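MRNA export factor (Human herpesvirus 1, PDB 4YXP) regulates viral gene expression as a homodimer, inhibiting cellular splicing, contributing to shutoff of host protein synthesis and mediating nuclear export of intronless viral mRNAs. Local coordinates at residues L173-L182 with S190-N201. Numbering follows the deposited sequence.
Sequences LDELCSRRRL and SFVFVILARLAN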
ATOM      1  N   LEU B 173      -7.917  -3.836 -13.464  1.00 30.78           N
ATOM      2  CA  LEU B 173      -7.855  -4.168 -12.047  1.00 32.37           C
ATOM      3  C   LEU B 173      -9.076  -3.655 -11.291  1.00 34.57           C
ATOM      4  O   LEU B 173      -9.687  -4.388 -10.510  1.00 33.39           O
ATOM      5  CB  LEU B 173      -6.581  -3.593 -11.429  1.00 31.97           C
ATOM      6  CG  LEU B 173      -6.409  -3.782  -9.920  1.00 31.55           C
ATOM      7  CD1 LEU B 173      -6.411  -5.258  -9.550  1.00 30.99           C
ATOM      8  CD2 LEU B 173      -5.126  -3.114  -9.452  1.00 31.60           C
ATOM      9  N   ASP B 174      -9.429  -2.395 -11.523  1.00 38.28           N
ATOM     10  CA  ASP B 174     -10.549  -1.778 -10.818  1.00 41.54           C
ATOM     11  C   ASP B 174     -11.864  -2.478 -11.154  1.00 41.31           C
ATOM     12  O   ASP B 174     -12.704  -2.697 -10.277  1.00 42.61           O
ATOM     13  CB  ASP B 174     -10.636  -0.289 -11.158  1.00 45.10           C
ATOM     14  CG  ASP B 174      -9.448   0.497 -10.634  1.00 46.53           C
ATOM     15  OD1 ASP B 174      -8.862   0.082  -9.613  1.00 44.98           O
ATOM     16  OD2 ASP B 174      -9.102   1.532 -11.243  1.00 49.98           O
ATOM     17  N   GLU B 175     -12.034  -2.836 -12.423  1.00 38.05           N
ATOM     18  CA  GLU B 175     -13.237  -3.528 -12.875  1.00 37.89           C
ATOM     19  C   GLU B 175     -13.327  -4.931 -12.276  1.00 33.86           C
ATOM     20  O   GLU B 175     -14.401  -5.371 -11.862  1.00 33.33           O
ATOM     21  CB  GLU B 175     -13.263  -3.612 -14.402  1.00 44.20           C
ATOM     22  CG  GLU B 175     -13.155  -2.264 -15.106  1.00 51.81           C
ATOM     23  CD  GLU B 175     -12.680  -2.393 -16.541  1.00 58.61           C
ATOM     24  OE1 GLU B 175     -13.082  -3.365 -17.216  1.00 60.90           O
ATOM     25  OE2 GLU B 175     -11.898  -1.525 -16.989  1.00 61.32           O
ATOM     26  N   LEU B 176     -12.198  -5.633 -12.233  1.00 32.68           N
ATOM     27  CA  LEU B 176     -12.154  -6.975 -11.653  1.00 31.73           C
ATOM     28  C   LEU B 176     -12.630  -6.959 -10.204  1.00 30.16           C
ATOM     29  O   LEU B 176     -13.440  -7.794  -9.797  1.00 28.98           O
ATOM     30  CB  LEU B 176     -10.735  -7.554 -11.718  1.00 31.24           C
ATOM     31  CG  LEU B 176     -10.196  -7.994 -13.083  1.00 31.97           C
ATOM     32  CD1 LEU B 176      -8.725  -8.354 -12.966  1.00 29.19           C
ATOM     33  CD2 LEU B 176     -10.986  -9.173 -13.638  1.00 34.54           C
ATOM     34  N   CYS B 177     -12.121  -6.000  -9.434  1.00 29.67           N
ATOM     35  CA  CYS B 177     -12.407  -5.917  -8.005  1.00 30.68           C
ATOM     36  C   CYS B 177     -13.776  -5.303  -7.725  1.00 32.95           C
ATOM     37  O   CYS B 177     -14.274  -5.367  -6.597  1.00 34.82           O
ATOM     38  CB  CYS B 177     -11.319  -5.106  -7.298  1.00 30.62           C
ATOM     39  SG  CYS B 177      -9.692  -5.875  -7.364  1.00 31.27           S
ATOM     40  N   SER B 178     -14.378  -4.706  -8.747  1.00 32.89           N
ATOM     41  CA  SER B 178     -15.719  -4.153  -8.633  1.00 34.50           C
ATOM     42  C   SER B 178     -16.770  -5.196  -9.018  1.00 36.03           C
ATOM     43  O   SER B 178     -17.787  -5.350  -8.339  1.00 38.25           O
ATOM     44  CB  SER B 178     -15.860  -2.910  -9.516  1.00 37.06           C
ATOM     45  OG  SER B 178     -17.194  -2.442  -9.512  1.00 40.96           O
ATOM     46  N   ARG B 179     -16.514  -5.916 -10.105  1.00 34.44           N
ATOM     47  CA  ARG B 179     -17.457  -6.910 -10.611  1.00 34.02           C
ATOM     48  C   ARG B 179     -17.454  -8.170  -9.750  1.00 32.81           C
ATOM     49  O   ARG B 179     -18.507  -8.751  -9.482  1.00 34.15           O
ATOM     50  CB  ARG B 179     -17.124  -7.256 -12.064  1.00 34.53           C
ATOM     51  CG  ARG B 179     -17.390  -6.113 -13.039  1.00 37.72           C
ATOM     52  CD  ARG B 179     -16.634  -6.299 -14.344  1.00 39.32           C
ATOM     53  NE  ARG B 179     -16.909  -7.590 -14.971  1.00 40.78           N
ATOM     54  CZ  ARG B 179     -17.847  -7.807 -15.890  1.00 44.78           C
ATOM     55  NH1 ARG B 179     -18.627  -6.817 -16.317  1.00 46.71           N
ATOM     56  NH2 ARG B 179     -18.007  -9.026 -16.388  1.00 46.91           N
ATOM     57  N   ARG B 180     -16.266  -8.587  -9.326  1.00 30.75           N
ATOM     58  CA  ARG B 180     -16.115  -9.726  -8.421  1.00 30.25           C
ATOM     59  C   ARG B 180     -16.828 -10.973  -8.949  1.00 30.20           C
ATOM     60  O   ARG B 180     -17.611 -11.603  -8.235  1.00 30.97           O
ATOM     61  CB  ARG B 180     -16.639  -9.360  -7.029  1.00 31.59           C
ATOM     62  CG  ARG B 180     -15.868  -8.214  -6.368  1.00 32.43           C
ATOM     63  CD  ARG B 180     -16.321  -7.961  -4.933  1.00 32.94           C
ATOM     64  NE  ARG B 180     -17.626  -7.303  -4.861  1.00 34.10           N
ATOM     65  CZ  ARG B 180     -17.811  -5.985  -4.830  1.00 34.96           C
ATOM     66  NH1 ARG B 180     -16.777  -5.153  -4.868  1.00 35.13           N
ATOM     67  NH2 ARG B 180     -19.042  -5.494  -4.761  1.00 36.29           N
ATOM     68  N   ARG B 181     -16.541 -11.327 -10.200  1.00 29.88           N
ATOM     69  CA  ARG B 181     -17.166 -12.476 -10.853  1.00 32.67           C
ATOM     70  C   ARG B 181     -16.147 -13.570 -11.139  1.00 31.04           C
ATOM     71  O   ARG B 181     -15.088 -13.312 -11.708  1.00 30.71           O
ATOM     72  CB  ARG B 181     -17.838 -12.057 -12.164  1.00 39.97           C
ATOM     73  CG  ARG B 181     -18.998 -11.101 -11.999  1.00 46.96           C
ATOM     74  CD  ARG B 181     -19.607 -10.746 -13.344  1.00 53.89           C
ATOM     75  NE  ARG B 181     -20.414  -9.531 -13.274  1.00 58.85           N
ATOM     76  CZ  ARG B 181     -21.136  -9.048 -14.280  1.00 64.13           C
ATOM     77  NH1 ARG B 181     -21.167  -9.679 -15.447  1.00 66.14           N
ATOM     78  NH2 ARG B 181     -21.833  -7.932 -14.117  1.00 66.74           N
ATOM     79  N   LEU B 182     -16.475 -14.795 -10.748  1.00 30.98           N
ATOM     80  CA  LEU B 182     -15.602 -15.930 -11.003  1.00 30.52           C
ATOM     81  C   LEU B 182     -15.345 -16.096 -12.496  1.00 30.20           C
ATOM     82  O   LEU B 182     -14.266 -16.524 -12.905  1.00 29.13           O
ATOM     83  CB  LEU B 182     -16.215 -17.208 -10.432  1.00 30.49           C
ATOM     84  CG  LEU B 182     -16.468 -17.202  -8.925  1.00 28.51           C
ATOM     85  CD1 LEU B 182     -17.241 -18.445  -8.525  1.00 29.67           C
ATOM     86  CD2 LEU B 182     -15.158 -17.109  -8.149  1.00 26.00           C
ATOM     87  N   SER B 190      -5.908 -12.292 -12.241  1.00 23.35           N
ATOM     88  CA  SER B 190      -7.342 -12.113 -12.049  1.00 25.53           C
ATOM     89  C   SER B 190      -7.861 -13.051 -10.956  1.00 25.78           C
ATOM     90  O   SER B 190      -8.787 -12.703 -10.229  1.00 26.74           O
ATOM     91  CB  SER B 190      -8.102 -12.338 -13.362  1.00 27.77           C
ATOM     92  OG  SER B 190      -7.782 -13.578 -13.960  1.00 29.68           O
ATOM     93  N   PHE B 191      -7.259 -14.230 -10.830  1.00 23.97           N
ATOM     94  CA  PHE B 191      -7.638 -15.147  -9.751  1.00 23.74           C
ATOM     95  C   PHE B 191      -7.403 -14.505  -8.389  1.00 23.54           C
ATOM     96  O   PHE B 191      -8.309 -14.433  -7.553  1.00 23.00           O
ATOM     97  CB  PHE B 191      -6.857 -16.463  -9.832  1.00 24.57           C
ATOM     98  CG  PHE B 191      -7.051 -17.346  -8.626  1.00 24.90           C
ATOM     99  CD1 PHE B 191      -8.185 -18.133  -8.504  1.00 26.49           C
ATOM    100  CD2 PHE B 191      -6.114 -17.370  -7.609  1.00 24.58           C
ATOM    101  CE1 PHE B 191      -8.375 -18.936  -7.392  1.00 27.08           C
ATOM    102  CE2 PHE B 191      -6.297 -18.171  -6.491  1.00 25.41           C
ATOM    103  CZ  PHE B 191      -7.429 -18.953  -6.382  1.00 26.17           C
ATOM    104  N   VAL B 192      -6.178 -14.044  -8.166  1.00 23.96           N
ATOM    105  CA  VAL B 192      -5.800 -13.482  -6.879  1.00 23.30           C
ATOM    106  C   VAL B 192      -6.696 -12.298  -6.514  1.00 22.58           C
ATOM    107  O   VAL B 192      -7.199 -12.208  -5.399  1.00 20.75           O
ATOM    108  CB  VAL B 192      -4.311 -13.070  -6.878  1.00 24.35           C
ATOM    109  CG1 VAL B 192      -3.962 -12.263  -5.628  1.00 24.14           C
ATOM    110  CG2 VAL B 192      -3.426 -14.306  -6.962  1.00 25.47           C
ATOM    111  N   PHE B 193      -6.911 -11.385  -7.448  1.00 22.56           N
ATOM    112  CA  PHE B 193      -7.617 -10.163  -7.094  1.00 22.26           C
ATOM    113  C   PHE B 193      -9.132 -10.360  -7.017  1.00 21.96           C
ATOM    114  O   PHE B 193      -9.777  -9.787  -6.143  1.00 22.14           O
ATOM    115  CB  PHE B 193      -7.236  -9.050  -8.072  1.00 23.00           C
ATOM    116  CG  PHE B 193      -5.907  -8.436  -7.755  1.00 22.97           C
ATOM    117  CD1 PHE B 193      -5.804  -7.460  -6.778  1.00 23.36           C
ATOM    118  CD2 PHE B 193      -4.753  -8.876  -8.382  1.00 22.89           C
ATOM    119  CE1 PHE B 193      -4.575  -6.908  -6.456  1.00 24.14           C
ATOM    120  CE2 PHE B 193      -3.523  -8.329  -8.063  1.00 23.45           C
ATOM    121  CZ  PHE B 193      -3.434  -7.344  -7.100  1.00 24.13           C
ATOM    122  N   VAL B 194      -9.695 -11.194  -7.882  1.00 22.95           N
ATOM    123  CA  VAL B 194     -11.129 -11.458  -7.838  1.00 23.79           C
ATOM    124  C   VAL B 194     -11.490 -12.227  -6.558  1.00 23.24           C
ATOM    125  O   VAL B 194     -12.464 -11.898  -5.878  1.00 23.49           O
ATOM    126  CB  VAL B 194     -11.595 -12.224  -9.091  1.00 26.67           C
ATOM    127  CG1 VAL B 194     -13.045 -12.695  -8.938  1.00 28.01           C
ATOM    128  CG2 VAL B 194     -11.468 -11.342 -10.321  1.00 28.06           C
ATOM    129  N   ILE B 195     -10.709 -13.248  -6.229  1.00 22.81           N
ATOM    130  CA  ILE B 195     -11.011 -14.066  -5.056  1.00 23.39           C
ATOM    131  C   ILE B 195     -10.856 -13.247  -3.778  1.00 22.79           C
ATOM    132  O   ILE B 195     -11.736 -13.262  -2.917  1.00 22.33           O
ATOM    133  CB  ILE B 195     -10.132 -15.331  -5.018  1.00 24.06           C
ATOM    134  CG1 ILE B 195     -10.466 -16.246  -6.199  1.00 23.93           C
ATOM    135  CG2 ILE B 195     -10.315 -16.086  -3.699  1.00 26.18           C
ATOM    136  CD1 ILE B 195     -11.918 -16.728  -6.246  1.00 25.51           C
ATOM    137  N   LEU B 196      -9.748 -12.530  -3.646  1.00 23.80           N
ATOM    138  CA  LEU B 196      -9.537 -11.699  -2.466  1.00 24.91           C
ATOM    139  C   LEU B 196     -10.619 -10.621  -2.354  1.00 25.33           C
ATOM    140  O   LEU B 196     -11.080 -10.316  -1.257  1.00 25.72           O
ATOM    141  CB  LEU B 196      -8.151 -11.048  -2.493  1.00 25.64           C
ATOM    142  CG  LEU B 196      -6.933 -11.961  -2.330  1.00 25.40           C
ATOM    143  CD1 LEU B 196      -5.668 -11.119  -2.257  1.00 24.71           C
ATOM    144  CD2 LEU B 196      -7.044 -12.857  -1.102  1.00 25.24           C
ATOM    145  N   ALA B 197     -11.024 -10.047  -3.484  1.00 24.79           N
ATOM    146  CA  ALA B 197     -12.055  -9.011  -3.473  1.00 25.04           C
ATOM    147  C   ALA B 197     -13.396  -9.589  -3.026  1.00 25.35           C
ATOM    148  O   ALA B 197     -14.130  -8.955  -2.266  1.00 25.13           O
ATOM    149  CB  ALA B 197     -12.188  -8.368  -4.843  1.00 24.46           C
ATOM    150  N   ARG B 198     -13.716 -10.785  -3.509  1.00 25.94           N
ATOM    151  CA  ARG B 198     -14.957 -11.448  -3.130  1.00 26.20           C
ATOM    152  C   ARG B 198     -14.954 -11.748  -1.636  1.00 26.17           C
ATOM    153  O   ARG B 198     -15.918 -11.457  -0.938  1.00 26.30           O
ATOM    154  CB  ARG B 198     -15.155 -12.738  -3.930  1.00 26.34           C
ATOM    155  CG  ARG B 198     -15.590 -12.510  -5.368  1.00 26.19           C
ATOM    156  CD  ARG B 198     -15.500 -13.784  -6.203  1.00 26.18           C
ATOM    157  NE  ARG B 198     -16.397 -14.844  -5.745  1.00 26.98           N
ATOM    158  CZ  ARG B 198     -17.652 -15.007  -6.156  1.00 28.76           C
ATOM    159  NH1 ARG B 198     -18.193 -14.169  -7.032  1.00 29.57           N
ATOM    160  NH2 ARG B 198     -18.379 -16.014  -5.685  1.00 29.41           N
ATOM    161  N   LEU B 199     -13.859 -12.322  -1.151  1.00 25.18           N
ATOM    162  CA  LEU B 199     -13.749 -12.671   0.259  1.00 25.36           C
ATOM    163  C   LEU B 199     -13.816 -11.411   1.127  1.00 23.75           C
ATOM    164  O   LEU B 199     -14.539 -11.374   2.117  1.00 22.39           O
ATOM    165  CB  LEU B 199     -12.452 -13.442   0.519  1.00 25.33           C
ATOM    166  CG  LEU B 199     -12.250 -14.020   1.921  1.00 26.73           C
ATOM    167  CD1 LEU B 199     -13.392 -14.957   2.305  1.00 27.14           C
ATOM    168  CD2 LEU B 199     -10.922 -14.755   2.002  1.00 27.91           C
ATOM    169  N   ALA B 200     -13.073 -10.375   0.746  1.00 23.14           N
ATOM    170  CA  ALA B 200     -13.080  -9.123   1.498  1.00 23.78           C
ATOM    171  C   ALA B 200     -14.481  -8.518   1.543  1.00 26.66           C
ATOM    172  O   ALA B 200     -14.893  -7.957   2.561  1.00 29.67           O
ATOM    173  CB  ALA B 200     -12.096  -8.131   0.894  1.00 23.10           C
ATOM    174  N   ASN B 201     -15.211  -8.640   0.441  1.00 27.43           N
ATOM    175  CA  ASN B 201     -16.562  -8.097   0.357  1.00 29.66           C
ATOM    176  C   ASN B 201     -17.490  -8.761   1.371  1.00 30.06           C
ATOM    177  O   ASN B 201     -18.241  -8.081   2.064  1.00 30.24           O
ATOM    178  CB  ASN B 201     -17.127  -8.265  -1.055  1.00 30.53           C
ATOM    179  CG  ASN B 201     -18.577  -7.830  -1.156  1.00 31.65           C
ATOM    180  OD1 ASN B 201     -19.492  -8.656  -1.133  1.00 32.43           O
ATOM    181  ND2 ASN B 201     -18.795  -6.525  -1.262  1.00 31.57           N
TER
HETATM  182  O   HOH W   1     -19.289  -9.485  -4.292  1.00 40.61           O
HETATM  183  O   HOH W   2     -21.224  -7.611  -3.987  1.00 43.12           O
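R198 and R180 meet across the contact through one direct hydrogen bond: NH1 of R198 donates to the carbonyl O of R180 at 2.9 Å, with an N-H...O angle of 149°. The acceptor lies near the guanidinium plane, and L182 rests its CG over the centre of one guanidinium face, its CD2 3.5 Å from R198 NE. NE and NH2 of R198 bond to the carbonyls of T214 and A213, while L182 N is hydrogen-bonded to D6 of the second subunit.

The R180 guanidinium stacks on the N201 amide, the planes 8° apart, with NH2 3.7 Å from N201 ND2; S178 O sits over the opposite face. A bend in the R180 chain (chi3 -74°) turns the guanidinium so that NH1 reaches back to C177 O in a weak bond. One water accepts from NE, another from NH2, and each donates weakly to N201 OD1.

Apolar contacts fill the rest. L173 CD1 makes a CH-pi contact over the F193 ring, 3.8 Å from its centroid; C177 packs on A197, CB to CB 4.2 Å, and L176 CD2 on V194 CG2. The axes of helix 173-179 and of residues 190-201, part of helix 188-204, come within 8.4 Å. Both lie in the CHC2-type zinc-finger span, the L173 side chain about 14 Å from the zinc ion.

The chemistry implies a mixed contact, an apolar patch beside two arginines, consistent with R198, carbonyl-bonded through all three nitrogens, holding the chain where it leaves helix 173-179 at R180.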